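Long-range contacts in putative cell invasion protein with MAC/Perforin domain (Bacteroides thetaiotaomicron VPI-5482, PDB 3KK7), which is of unknown function but, as a membrane-attack complex/perforin family member, may act on membranes, perhaps in cell invasion: residues Ser67-Phe72 with Met335-Asp340; Asp54-Ser59 with Thr214-Gly219; Lys118-Thr123 with Gly341-Ile346; Tyr60-Gly65 with Tyr208-Leu213. One frame throughout, in Å; residues are numbered along the deposited sequence.

Contact 1. Residues Ser67-Phe72 with Met335-Asp340; sequences SIIGDF and MIDLQD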
loop_
_atom_site.group_PDB
_atom_site.type_symbol
_atom_site.label_atom_id
_atom_site.label_comp_id
_atom_site.label_asym_id
_atom_site.label_seq_id
_atom_site.Cartn_x
_atom_site.Cartn_y
_atom_site.Cartn_z
ATOM N N SER A 67 0.531 -13.036 -8.531
ATOM C CA SER A 67 0.329 -12.184 -9.715
ATOM C C SER A 67 -0.957 -12.527 -10.467
ATOM O O SER A 67 -1.232 -11.954 -11.510
ATOM C CB SER A 67 1.529 -12.193 -10.676
ATOM O OG SER A 67 1.411 -13.236 -11.614
ATOM N N ILE A 68 -1.750 -13.458 -9.928
ATOM C CA ILE A 68 -3.074 -13.726 -10.450
ATOM C C ILE A 68 -4.006 -12.794 -9.688
ATOM O O ILE A 68 -4.130 -12.865 -8.469
ATOM C CB ILE A 68 -3.498 -15.163 -10.279
ATOM C CG1 ILE A 68 -2.452 -16.114 -10.876
ATOM C CG2 ILE A 68 -4.831 -15.378 -10.975
ATOM C CD1 ILE A 68 -2.283 -16.031 -12.389
ATOM N N ILE A 69 -4.641 -11.907 -10.446
ATOM C CA ILE A 69 -5.510 -10.870 -9.906
ATOM C C ILE A 69 -6.720 -11.492 -9.210
ATOM O O ILE A 69 -7.482 -12.238 -9.825
ATOM C CB ILE A 69 -6.023 -9.950 -11.024
ATOM C CG1 ILE A 69 -4.854 -9.285 -11.762
ATOM C CG2 ILE A 69 -6.973 -8.887 -10.447
ATOM C CD1 ILE A 69 -5.226 -8.828 -13.160
ATOM N N GLY A 70 -6.879 -11.173 -7.934
ATOM C CA GLY A 70 -8.020 -11.652 -7.163
ATOM C C GLY A 70 -7.870 -13.031 -6.544
ATOM O O GLY A 70 -8.794 -13.520 -5.900
ATOM N N ASP A 71 -6.701 -13.641 -6.734
ATOM C CA ASP A 71 -6.347 -14.939 -6.173
ATOM C C ASP A 71 -6.348 -14.851 -4.634
ATOM O O ASP A 71 -5.633 -14.035 -4.063
ATOM C CB ASP A 71 -4.949 -15.310 -6.722
ATOM C CG ASP A 71 -4.391 -16.643 -6.198
ATOM O OD1 ASP A 71 -4.940 -17.258 -5.252
ATOM O OD2 ASP A 71 -3.351 -17.058 -6.764
ATOM N N PHE A 72 -7.119 -15.727 -3.987
ATOM C CA PHE A 72 -7.235 -15.759 -2.539
ATOM C C PHE A 72 -5.895 -15.903 -1.829
ATOM O O PHE A 72 -5.736 -15.394 -0.731
ATOM C CB PHE A 72 -8.193 -16.868 -2.078
ATOM C CG PHE A 72 -7.624 -18.246 -2.169
ATOM C CD1 PHE A 72 -6.916 -18.787 -1.100
ATOM C CD2 PHE A 72 -7.791 -19.007 -3.311
ATOM C CE1 PHE A 72 -6.389 -20.072 -1.163
ATOM C CE2 PHE A 72 -7.250 -20.301 -3.392
ATOM C CZ PHE A 72 -6.548 -20.832 -2.313
HETATM N N MSE A 335 -12.272 -16.761 -2.646
HETATM C CA MSE A 335 -12.118 -15.530 -3.422
HETATM C C MSE A 335 -11.445 -15.856 -4.765
HETATM O O MSE A 335 -10.374 -16.437 -4.774
HETATM C CB MSE A 335 -11.271 -14.520 -2.659
HETATM C CG MSE A 335 -10.971 -13.237 -3.442
HETATM SE SE MSE A 335 -10.059 -11.981 -2.291
HETATM C CE MSE A 335 -8.294 -11.926 -3.096
ATOM N N ILE A 336 -12.064 -15.457 -5.881
ATOM C CA ILE A 336 -11.561 -15.800 -7.204
ATOM C C ILE A 336 -11.227 -14.644 -8.171
ATOM O O ILE A 336 -10.579 -14.879 -9.196
ATOM C CB ILE A 336 -12.519 -16.757 -7.897
ATOM C CG1 ILE A 336 -13.885 -16.111 -8.094
ATOM C CG2 ILE A 336 -12.622 -18.027 -7.104
ATOM C CD1 ILE A 336 -14.772 -16.847 -9.091
ATOM N N ASP A 337 -11.656 -13.418 -7.875
ATOM C CA ASP A 337 -11.373 -12.262 -8.756
ATOM C C ASP A 337 -11.794 -11.012 -8.020
ATOM O O ASP A 337 -12.436 -11.098 -6.973
ATOM C CB ASP A 337 -12.133 -12.353 -10.093
ATOM C CG ASP A 337 -11.330 -11.804 -11.294
ATOM O OD1 ASP A 337 -10.549 -10.843 -11.082
ATOM O OD2 ASP A 337 -11.497 -12.320 -12.447
ATOM N N LEU A 338 -11.447 -9.859 -8.571
ATOM C CA LEU A 338 -11.703 -8.581 -7.924
ATOM C C LEU A 338 -12.745 -7.770 -8.710
ATOM O O LEU A 338 -12.818 -7.849 -9.924
ATOM C CB LEU A 338 -10.407 -7.777 -7.814
ATOM C CG LEU A 338 -9.293 -8.387 -6.957
ATOM C CD1 LEU A 338 -7.978 -7.649 -7.167
ATOM C CD2 LEU A 338 -9.657 -8.387 -5.466
ATOM N N GLN A 339 -13.558 -7.012 -7.979
ATOM C CA GLN A 339 -14.478 -6.061 -8.557
ATOM C C GLN A 339 -13.700 -4.843 -8.968
ATOM O O GLN A 339 -12.658 -4.547 -8.391
ATOM C CB GLN A 339 -15.504 -5.610 -7.516
ATOM C CG GLN A 339 -16.459 -6.673 -7.095
ATOM C CD GLN A 339 -17.480 -6.160 -6.092
ATOM O OE1 GLN A 339 -17.958 -5.011 -6.193
ATOM N NE2 GLN A 339 -17.861 -7.028 -5.139
ATOM N N ASP A 340 -14.216 -4.118 -9.948
ATOM C CA ASP A 340 -13.595 -2.859 -10.310
ATOM C C ASP A 340 -13.580 -1.999 -9.050
ATOM O O ASP A 340 -14.573 -1.904 -8.328
ATOM C CB ASP A 340 -14.353 -2.147 -11.429
ATOM C CG ASP A 340 -14.281 -2.880 -12.771
ATOM O OD1 ASP A 340 -13.601 -3.914 -12.904
ATOM O OD2 ASP A 340 -14.941 -2.405 -13.711
#
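The type II beta turn from Ile68 to Asp71 presses its third residue, Gly70, against strand 335-338, the two segments running roughly antiparallel. Gly70 CA comes to 3.8 Å from Asp337 CA, which leaves no space for a side chain: a CB on Gly70 would run into Asp337 CA and Leu338 N, and the backbone angles of this turn position call for glycine in any case. Met335, a selenomethionine, closes on the carbonyl of the turn. Its CG is anti to the backbone N (chi1 176°) and the chain bends only at its last torsion, which brings both Met335 CG and Met335 CE to 3.3 Å from Gly70 O; CE also touches Asp71 O. From the strand's other end, Leu338 CG rests 3.5 Å from Gly70 CA, and Leu338 CD1 meets Ile69 CG2 at 3.6 Å, those two side chains crossing at about a right angle. Polar exchange between the segments is slight. Phe72 N makes a weak, bent bond to Met335 O (3.4 Å), and the same oxygen lies at the edge of the Phe72 ring, in its plane. The Asp337 carboxylate is divided: OD1 accepts from Leu338 N at 2.8 Å on its anti side, while OD2 forms a salt bridge to Lys104. Arg221, on strand 220-230, bonds through NH1 to Ile69 O and Ile336 O, joining turn and strand; Asp71 reaches Lys296 in a second salt bridge, and Met335 and Leu338 both pack on Leu213 of strand 211-218.

Contact 2. Residues Asp54-Ser59 with Thr214-Gly219; sequences DFLGCS and TGYYTG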
loop_
_atom_site.group_PDB
_atom_site.type_symbol
_atom_site.label_atom_id
_atom_site.label_comp_id
_atom_site.label_asym_id
_atom_site.label_seq_id
_atom_site.Cartn_x
_atom_site.Cartn_y
_atom_site.Cartn_z
ATOM N N ASP A 54 -14.455 -14.185 4.682
ATOM C CA ASP A 54 -13.403 -13.692 5.580
ATOM C C ASP A 54 -12.284 -12.908 4.894
ATOM O O ASP A 54 -11.407 -12.448 5.581
ATOM C CB ASP A 54 -12.732 -14.851 6.354
ATOM C CG ASP A 54 -13.668 -15.574 7.305
ATOM O OD1 ASP A 54 -14.432 -14.924 8.059
ATOM O OD2 ASP A 54 -13.580 -16.814 7.325
ATOM N N PHE A 55 -12.258 -12.778 3.569
ATOM C CA PHE A 55 -11.161 -12.017 2.947
ATOM C C PHE A 55 -11.391 -10.512 2.999
ATOM O O PHE A 55 -10.469 -9.741 2.774
ATOM C CB PHE A 55 -10.918 -12.446 1.506
ATOM C CG PHE A 55 -10.548 -13.867 1.385
ATOM C CD1 PHE A 55 -9.278 -14.275 1.673
ATOM C CD2 PHE A 55 -11.479 -14.812 1.032
ATOM C CE1 PHE A 55 -8.935 -15.610 1.606
ATOM C CE2 PHE A 55 -11.133 -16.167 0.951
ATOM C CZ PHE A 55 -9.868 -16.558 1.246
ATOM N N LEU A 56 -12.613 -10.099 3.301
ATOM C CA LEU A 56 -12.956 -8.698 3.250
ATOM C C LEU A 56 -12.188 -7.946 4.326
ATOM O O LEU A 56 -12.066 -8.416 5.436
ATOM C CB LEU A 56 -14.462 -8.518 3.439
ATOM C CG LEU A 56 -15.059 -7.269 2.790
ATOM C CD1 LEU A 56 -14.911 -7.296 1.283
ATOM C CD2 LEU A 56 -16.548 -7.166 3.207
ATOM N N GLY A 57 -11.638 -6.797 3.965
ATOM C CA GLY A 57 -10.870 -5.969 4.895
ATOM C C GLY A 57 -9.464 -6.465 5.193
ATOM O O GLY A 57 -8.801 -5.935 6.113
ATOM N N CYS A 58 -9.027 -7.490 4.456
ATOM C CA CYS A 58 -7.653 -7.970 4.547
ATOM C C CYS A 58 -6.760 -7.284 3.555
ATOM O O CYS A 58 -7.208 -6.803 2.518
ATOM C CB CYS A 58 -7.530 -9.475 4.304
ATOM S SG CYS A 58 -8.236 -10.399 5.649
ATOM N N SER A 59 -5.480 -7.271 3.885
ATOM C CA SER A 59 -4.490 -6.769 2.967
ATOM C C SER A 59 -4.373 -7.742 1.787
ATOM O O SER A 59 -4.697 -8.942 1.887
ATOM C CB SER A 59 -3.160 -6.631 3.678
ATOM O OG SER A 59 -2.750 -7.914 4.126
ATOM N N THR A 214 -11.832 -4.517 -0.547
ATOM C CA THR A 214 -13.156 -3.944 -0.340
ATOM C C THR A 214 -14.231 -4.519 -1.268
ATOM O O THR A 214 -15.440 -4.393 -0.965
ATOM C CB THR A 214 -13.158 -2.415 -0.582
ATOM O OG1 THR A 214 -12.810 -2.147 -1.947
ATOM C CG2 THR A 214 -12.194 -1.686 0.344
ATOM N N GLY A 215 -13.817 -5.114 -2.398
ATOM C CA GLY A 215 -14.772 -5.660 -3.389
ATOM C C GLY A 215 -14.247 -6.840 -4.206
ATOM O O GLY A 215 -13.368 -6.698 -5.042
ATOM N N TYR A 216 -14.788 -8.028 -3.982
ATOM C CA TYR A 216 -14.335 -9.191 -4.730
ATOM C C TYR A 216 -15.458 -10.120 -5.089
ATOM O O TYR A 216 -16.590 -9.914 -4.661
ATOM C CB TYR A 216 -13.261 -9.946 -3.954
ATOM C CG TYR A 216 -13.633 -10.545 -2.600
ATOM C CD1 TYR A 216 -14.111 -11.847 -2.488
ATOM C CD2 TYR A 216 -13.408 -9.820 -1.417
ATOM C CE1 TYR A 216 -14.379 -12.411 -1.241
ATOM C CE2 TYR A 216 -13.689 -10.357 -0.169
ATOM C CZ TYR A 216 -14.170 -11.656 -0.072
ATOM O OH TYR A 216 -14.436 -12.166 1.203
ATOM N N TYR A 217 -15.128 -11.135 -5.892
ATOM C CA TYR A 217 -16.071 -12.184 -6.264
ATOM C C TYR A 217 -15.678 -13.490 -5.620
ATOM O O TYR A 217 -14.503 -13.716 -5.336
ATOM C CB TYR A 217 -16.087 -12.361 -7.765
ATOM C CG TYR A 217 -16.593 -11.156 -8.505
ATOM C CD1 TYR A 217 -17.951 -10.930 -8.644
ATOM C CD2 TYR A 217 -15.709 -10.237 -9.068
ATOM C CE1 TYR A 217 -18.412 -9.838 -9.340
ATOM C CE2 TYR A 217 -16.160 -9.147 -9.757
ATOM C CZ TYR A 217 -17.514 -8.953 -9.883
ATOM O OH TYR A 217 -17.972 -7.874 -10.549
ATOM N N THR A 218 -16.676 -14.342 -5.363
ATOM C CA THR A 218 -16.424 -15.683 -4.851
ATOM C C THR A 218 -16.905 -16.735 -5.805
ATOM O O THR A 218 -17.850 -16.511 -6.571
ATOM C CB THR A 218 -17.120 -15.958 -3.523
ATOM O OG1 THR A 218 -18.533 -15.785 -3.683
ATOM C CG2 THR A 218 -16.562 -15.055 -2.438
ATOM N N GLY A 219 -16.255 -17.890 -5.729
ATOM C CA GLY A 219 -16.634 -19.037 -6.514
ATOM C C GLY A 219 -15.482 -20.002 -6.669
ATOM O O GLY A 219 -14.789 -20.295 -5.695
#
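Tyr216 OH sits among backbone groups of the 54-59 segment and the residues just before it. Phe55 N gives it a weak hydrogen bond of 3.3 Å, and Leu56 N lies 3.5 Å from the same Tyr216 OH; its stronger partner is Ala52 O, to which the hydroxyl is hydrogen-bonded. Phe55 and Leu56 open a type II beta turn, closed by Cys58 N bonding to Phe55 O, that leads into strand 58-60. Tyr216 rises toward this turn from strand 211-218. Its CG stands between the backbone N and the carbonyl carbon (chi1 62°), which lifts the ring off the strand so that the phenol end reaches the turn. Phe55 CB packs 3.7 Å from Tyr216 CZ, and the hydroxyl lies in the plane of the Phe55 ring, at its edge. The Leu56 side chain crosses that of Tyr216 at a slant, its CD1 3.6 Å from Tyr216 CE2 and 3.7 Å from Thr214 O. Tyr216 also packs on Leu171 of strand 157-173, and Leu56 on Leu173 of the same strand. The chemistry is thus that of a buried phenol: carbon packing carries most of the ring, while main-chain groups satisfy its one polar atom, so the hold on the turn does not depend on a charged partner.

Contact 3. Residues Lys118-Thr123 with Gly341-Ile346; sequences KTFTKT and GGLYPI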
loop_
_atom_site.group_PDB
_atom_site.type_symbol
_atom_site.label_atom_id
_atom_site.label_comp_id
_atom_site.label_asym_id
_atom_site.label_seq_id
_atom_site.Cartn_x
_atom_site.Cartn_y
_atom_site.Cartn_z
ATOM N N LYS A 118 -6.080 -2.992 -19.045
ATOM C CA LYS A 118 -6.183 -2.432 -17.716
ATOM C C LYS A 118 -6.802 -3.402 -16.695
ATOM O O LYS A 118 -7.503 -2.990 -15.772
ATOM C CB LYS A 118 -6.981 -1.125 -17.796
ATOM C CG LYS A 118 -6.274 -0.032 -18.559
ATOM C CD LYS A 118 -6.964 1.310 -18.295
ATOM C CE LYS A 118 -6.132 2.513 -18.782
ATOM N NZ LYS A 118 -7.037 3.698 -18.955
ATOM N N THR A 119 -6.483 -4.684 -16.839
ATOM C CA THR A 119 -7.095 -5.732 -16.022
ATOM C C THR A 119 -6.886 -5.504 -14.512
ATOM O O THR A 119 -7.855 -5.571 -13.723
ATOM C CB THR A 119 -6.593 -7.145 -16.456
ATOM O OG1 THR A 119 -6.747 -7.285 -17.884
ATOM C CG2 THR A 119 -7.362 -8.259 -15.727
ATOM N N PHE A 120 -5.632 -5.248 -14.127
ATOM C CA PHE A 120 -5.295 -4.927 -12.723
ATOM C C PHE A 120 -5.646 -3.483 -12.366
ATOM O O PHE A 120 -6.245 -3.236 -11.320
ATOM C CB PHE A 120 -3.817 -5.183 -12.420
ATOM C CG PHE A 120 -3.422 -4.788 -11.040
ATOM C CD1 PHE A 120 -4.042 -5.348 -9.955
ATOM C CD2 PHE A 120 -2.462 -3.822 -10.822
ATOM C CE1 PHE A 120 -3.701 -4.965 -8.665
ATOM C CE2 PHE A 120 -2.131 -3.432 -9.534
ATOM C CZ PHE A 120 -2.751 -4.013 -8.462
ATOM N N THR A 121 -5.302 -2.551 -13.260
ATOM C CA THR A 121 -5.525 -1.129 -13.054
ATOM C C THR A 121 -6.924 -0.799 -12.580
ATOM O O THR A 121 -7.116 -0.014 -11.641
ATOM C CB THR A 121 -5.263 -0.370 -14.349
ATOM O OG1 THR A 121 -3.882 -0.542 -14.696
ATOM C CG2 THR A 121 -5.625 1.131 -14.230
ATOM N N LYS A 122 -7.912 -1.402 -13.224
ATOM C CA LYS A 122 -9.298 -1.068 -12.919
ATOM C C LYS A 122 -9.799 -1.669 -11.618
ATOM O O LYS A 122 -10.864 -1.262 -11.162
ATOM C CB LYS A 122 -10.214 -1.448 -14.068
ATOM C CG LYS A 122 -10.456 -2.921 -14.242
ATOM C CD LYS A 122 -11.186 -3.136 -15.584
ATOM C CE LYS A 122 -11.544 -4.584 -15.822
ATOM N NZ LYS A 122 -12.471 -4.711 -16.993
ATOM N N THR A 123 -9.054 -2.627 -11.039
ATOM C CA THR A 123 -9.369 -3.160 -9.703
ATOM C C THR A 123 -9.017 -2.192 -8.563
ATOM O O THR A 123 -9.540 -2.309 -7.478
ATOM C CB THR A 123 -8.666 -4.499 -9.387
ATOM O OG1 THR A 123 -7.278 -4.270 -9.095
ATOM C CG2 THR A 123 -8.827 -5.468 -10.507
ATOM N N GLY A 341 -12.440 -1.391 -8.768
ATOM C CA GLY A 341 -12.307 -0.606 -7.556
ATOM C C GLY A 341 -12.434 -1.401 -6.262
ATOM O O GLY A 341 -12.759 -0.821 -5.234
ATOM N N GLY A 342 -12.172 -2.715 -6.315
ATOM C CA GLY A 342 -12.229 -3.591 -5.138
ATOM C C GLY A 342 -10.990 -3.576 -4.250
ATOM O O GLY A 342 -10.935 -4.300 -3.263
ATOM N N LEU A 343 -9.975 -2.791 -4.632
ATOM C CA LEU A 343 -8.737 -2.630 -3.853
ATOM C C LEU A 343 -8.545 -1.160 -3.490
ATOM O O LEU A 343 -8.508 -0.309 -4.355
ATOM C CB LEU A 343 -7.497 -3.127 -4.618
ATOM C CG LEU A 343 -7.343 -4.611 -4.935
ATOM C CD1 LEU A 343 -6.100 -4.819 -5.806
ATOM C CD2 LEU A 343 -7.270 -5.429 -3.665
ATOM N N TYR A 344 -8.394 -0.888 -2.203
ATOM C CA TYR A 344 -8.211 0.457 -1.687
ATOM C C TYR A 344 -6.830 0.590 -1.106
ATOM O O TYR A 344 -6.323 -0.341 -0.506
ATOM C CB TYR A 344 -9.256 0.741 -0.596
ATOM C CG TYR A 344 -10.488 1.419 -1.142
ATOM C CD1 TYR A 344 -11.238 0.814 -2.145
ATOM C CD2 TYR A 344 -10.883 2.683 -0.686
ATOM C CE1 TYR A 344 -12.340 1.436 -2.672
ATOM C CE2 TYR A 344 -12.007 3.319 -1.217
ATOM C CZ TYR A 344 -12.715 2.686 -2.206
ATOM O OH TYR A 344 -13.816 3.262 -2.739
ATOM N N PRO A 345 -6.206 1.747 -1.272
ATOM C CA PRO A 345 -4.919 1.906 -0.673
ATOM C C PRO A 345 -4.981 1.799 0.834
ATOM O O PRO A 345 -5.950 2.230 1.435
ATOM C CB PRO A 345 -4.556 3.350 -1.033
ATOM C CG PRO A 345 -5.841 4.045 -1.137
ATOM C CD PRO A 345 -6.712 3.024 -1.801
ATOM N N ILE A 346 -3.930 1.268 1.440
ATOM C CA ILE A 346 -3.815 1.220 2.910
ATOM C C ILE A 346 -3.980 2.612 3.491
ATOM O O ILE A 346 -4.513 2.773 4.583
ATOM C CB ILE A 346 -2.458 0.597 3.345
ATOM C CG1 ILE A 346 -2.431 -0.876 2.953
ATOM C CG2 ILE A 346 -2.228 0.674 4.833
ATOM C CD1 ILE A 346 -1.082 -1.506 3.103
#
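Leu343 points from its strand toward the short 3-10 segment 121-123. Its CB lies 3.6 Å from Thr123 O, the oxygen that also accepts Leu343 N. CG, anti to the carbonyl carbon (chi1 -66°), carries the chain past Thr123, the two side chains lying side by side and pointing the same way. At the tip, Leu343 CD1 touches Thr123 OG1 at 3.5 Å and Phe120 CE1 at 3.7 Å, the phenylalanine side chain crossing it at about a right angle. Leu338, Leu213 and Phe211 press on Leu343 as well, so the leucine sits in the packing between the strands of the central MACPF sheet and the loop that follows strand 93-108. The main chain does the rest of the joining. Gly341 N bonds to Lys122 O at 2.9 Å, using a lone pair in the carbonyl plane, and Leu343 N reaches Thr123 O at 2.9 Å, with an angle of 163° at the oxygen. Two successive carbonyls at the end of the 3-10 segment are thereby taken up by the chain entering strand 343-345, where Gly341 has positive phi. Phe120 O is gripped twice from within its own segment, by Thr123 N and by Thr123 OG1, the latter at 2.7 Å. With an alanine in place of Thr123, Phe120 O would probably be left with the amide alone of these two donors, and a gap would open beside Leu343 CD1. Phe120, for its part, stacks its ring on Phe135 of helix 133-146 and leans against Val62.

Contact 4. Residues Tyr60-Gly65 with Tyr208-Leu213; sequences YAVENG and YGEFVL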
loop_
_atom_site.group_PDB
_atom_site.type_symbol
_atom_site.label_atom_id
_atom_site.label_comp_id
_atom_site.label_asym_id
_atom_site.label_seq_id
_atom_site.Cartn_x
_atom_site.Cartn_y
_atom_site.Cartn_z
ATOM N N TYR A 60 -3.901 -7.199 0.677
ATOM C CA TYR A 60 -3.752 -7.918 -0.547
ATOM C C TYR A 60 -2.351 -7.648 -1.114
ATOM O O TYR A 60 -1.915 -6.486 -1.175
ATOM C CB TYR A 60 -4.845 -7.488 -1.525
ATOM C CG TYR A 60 -4.767 -8.236 -2.820
ATOM C CD1 TYR A 60 -3.974 -7.779 -3.873
ATOM C CD2 TYR A 60 -5.450 -9.426 -2.985
ATOM C CE1 TYR A 60 -3.878 -8.496 -5.071
ATOM C CE2 TYR A 60 -5.370 -10.136 -4.172
ATOM C CZ TYR A 60 -4.581 -9.674 -5.205
ATOM O OH TYR A 60 -4.520 -10.414 -6.349
ATOM N N ALA A 61 -1.663 -8.713 -1.541
ATOM C CA ALA A 61 -0.259 -8.623 -1.997
ATOM C C ALA A 61 -0.108 -8.626 -3.508
ATOM O O ALA A 61 -0.468 -9.595 -4.180
ATOM C CB ALA A 61 0.546 -9.775 -1.417
ATOM N N VAL A 62 0.435 -7.546 -4.043
ATOM C CA VAL A 62 0.627 -7.437 -5.489
ATOM C C VAL A 62 2.050 -7.897 -5.821
ATOM O O VAL A 62 2.233 -8.958 -6.401
ATOM C CB VAL A 62 0.373 -5.983 -6.019
ATOM C CG1 VAL A 62 0.718 -5.867 -7.517
ATOM C CG2 VAL A 62 -1.078 -5.536 -5.769
ATOM N N GLU A 63 3.044 -7.111 -5.397
ATOM C CA GLU A 63 4.454 -7.360 -5.726
ATOM C C GLU A 63 4.944 -8.726 -5.329
ATOM O O GLU A 63 5.692 -9.354 -6.064
ATOM C CB GLU A 63 5.362 -6.331 -5.033
ATOM C CG GLU A 63 6.826 -6.346 -5.512
ATOM C CD GLU A 63 7.639 -5.168 -4.962
ATOM O OE1 GLU A 63 7.308 -4.600 -3.907
ATOM O OE2 GLU A 63 8.622 -4.784 -5.607
ATOM N N ASN A 64 4.560 -9.176 -4.149
ATOM C CA ASN A 64 5.044 -10.441 -3.626
ATOM C C ASN A 64 3.994 -11.530 -3.636
ATOM O O ASN A 64 4.059 -12.456 -2.850
ATOM C CB ASN A 64 5.538 -10.224 -2.194
ATOM C CG ASN A 64 6.767 -9.306 -2.125
ATOM O OD1 ASN A 64 6.981 -8.621 -1.113
ATOM N ND2 ASN A 64 7.583 -9.294 -3.191
ATOM N N GLY A 65 3.000 -11.429 -4.500
ATOM C CA GLY A 65 1.945 -12.448 -4.545
ATOM C C GLY A 65 2.141 -13.358 -5.728
ATOM O O GLY A 65 3.183 -13.374 -6.347
ATOM N N TYR A 208 2.223 -7.092 4.921
ATOM C CA TYR A 208 0.802 -7.045 4.570
ATOM C C TYR A 208 0.498 -7.038 3.062
ATOM O O TYR A 208 -0.520 -7.585 2.642
ATOM C CB TYR A 208 0.134 -5.811 5.194
ATOM C CG TYR A 208 -0.187 -6.001 6.642
ATOM C CD1 TYR A 208 0.785 -5.833 7.604
ATOM C CD2 TYR A 208 -1.449 -6.418 7.051
ATOM C CE1 TYR A 208 0.509 -6.033 8.952
ATOM C CE2 TYR A 208 -1.732 -6.622 8.400
ATOM C CZ TYR A 208 -0.745 -6.429 9.330
ATOM O OH TYR A 208 -0.984 -6.619 10.642
ATOM N N GLY A 209 1.381 -6.446 2.251
ATOM C CA GLY A 209 1.025 -6.076 0.886
ATOM C C GLY A 209 0.635 -4.598 0.817
ATOM O O GLY A 209 0.832 -3.847 1.780
ATOM N N GLU A 210 0.048 -4.188 -0.304
ATOM C CA GLU A 210 -0.154 -2.780 -0.590
ATOM C C GLU A 210 -1.592 -2.299 -0.521
ATOM O O GLU A 210 -1.831 -1.099 -0.453
ATOM C CB GLU A 210 0.426 -2.451 -1.971
ATOM C CG GLU A 210 1.884 -2.982 -2.222
ATOM C CD GLU A 210 1.881 -4.324 -2.929
ATOM O OE1 GLU A 210 0.965 -5.101 -2.643
ATOM O OE2 GLU A 210 2.740 -4.606 -3.791
ATOM N N PHE A 211 -2.553 -3.213 -0.511
ATOM C CA PHE A 211 -3.949 -2.823 -0.642
ATOM C C PHE A 211 -4.879 -3.553 0.305
ATOM O O PHE A 211 -4.529 -4.601 0.868
ATOM C CB PHE A 211 -4.403 -3.051 -2.069
ATOM C CG PHE A 211 -3.680 -2.195 -3.066
ATOM C CD1 PHE A 211 -4.045 -0.878 -3.245
ATOM C CD2 PHE A 211 -2.644 -2.715 -3.829
ATOM C CE1 PHE A 211 -3.373 -0.079 -4.148
ATOM C CE2 PHE A 211 -1.974 -1.921 -4.742
ATOM C CZ PHE A 211 -2.337 -0.606 -4.897
ATOM N N VAL A 212 -6.068 -2.972 0.491
ATOM C CA VAL A 212 -7.105 -3.599 1.326
ATOM C C VAL A 212 -8.270 -4.056 0.458
ATOM O O VAL A 212 -8.770 -3.306 -0.383
ATOM C CB VAL A 212 -7.588 -2.665 2.429
ATOM C CG1 VAL A 212 -8.517 -3.394 3.350
ATOM C CG2 VAL A 212 -6.419 -2.133 3.190
ATOM N N LEU A 213 -8.690 -5.300 0.661
ATOM C CA LEU A 213 -9.824 -5.866 -0.089
ATOM C C LEU A 213 -11.178 -5.249 0.352
ATOM O O LEU A 213 -11.604 -5.464 1.467
ATOM C CB LEU A 213 -9.862 -7.405 0.090
ATOM C CG LEU A 213 -8.751 -8.165 -0.651
ATOM C CD1 LEU A 213 -8.422 -9.516 0.012
ATOM C CD2 LEU A 213 -9.074 -8.366 -2.154
HETATM O O HOH W 1 4.822 -3.070 -3.518
#
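Glu210 holds two successive amides with one carboxylate: Val62 N bonds to OE1 at 2.9 Å (165°) and Glu63 N to OE2 at 3.0 Å (168°), both on syn lone pairs. The glutamate belongs to a classic beta bulge, in which Glu210 and Phe211 together face Tyr60, while Val62 and Glu63 begin a type I turn. The Glu210 side chain bends at chi2 (95°) to swing the carboxylate across to those amides. A water donates to Glu210 OE2 and Glu63 OE1, bridging two acids that would probably otherwise repel each other. An alanine at Glu210 is likely to leave the amides of Val62 and Glu63 without their acceptor and the turn freer to shift. Within the bulge, Tyr60 N bonds to Phe211 O at 2.7 Å; Tyr60 O takes Glu210 N at 3.1 Å and, weakly, Phe211 N. Gly209, the first residue past helix 201-208, passes so near that a CB there would clash with Tyr60 O. Farther out, Tyr60 CD2 meets Leu213 CD2 at 3.9 Å, and the Tyr60 hydroxyl is hydrogen-bonded to Gly70 N. Val62 CG2 lies at the edge of the Phe211 ring, near its plane, 3.8 Å from CD2.

In the fold
The four contacts cluster in the MACPF region, their centres about 9 to 13 Å apart, around one antiparallel sheet. Strand 211-218 is the common member: contacts 2 and 4 use it directly, and its neighbours 334-338 and 343-345 serve contacts 1 and 3. Along the chain, 54-59, 60-65 and 67-72 come first, then 118-123, then 208-213 and 214-219, and finally 335-340 and 341-346. Contact 4 falls within the span of contact 2, while every other pair crosses. Backbone bonds such as Cys58 O to Leu213 N and Tyr344 O to Val212 N link them, so chain regions far apart in sequence meet in one compact block.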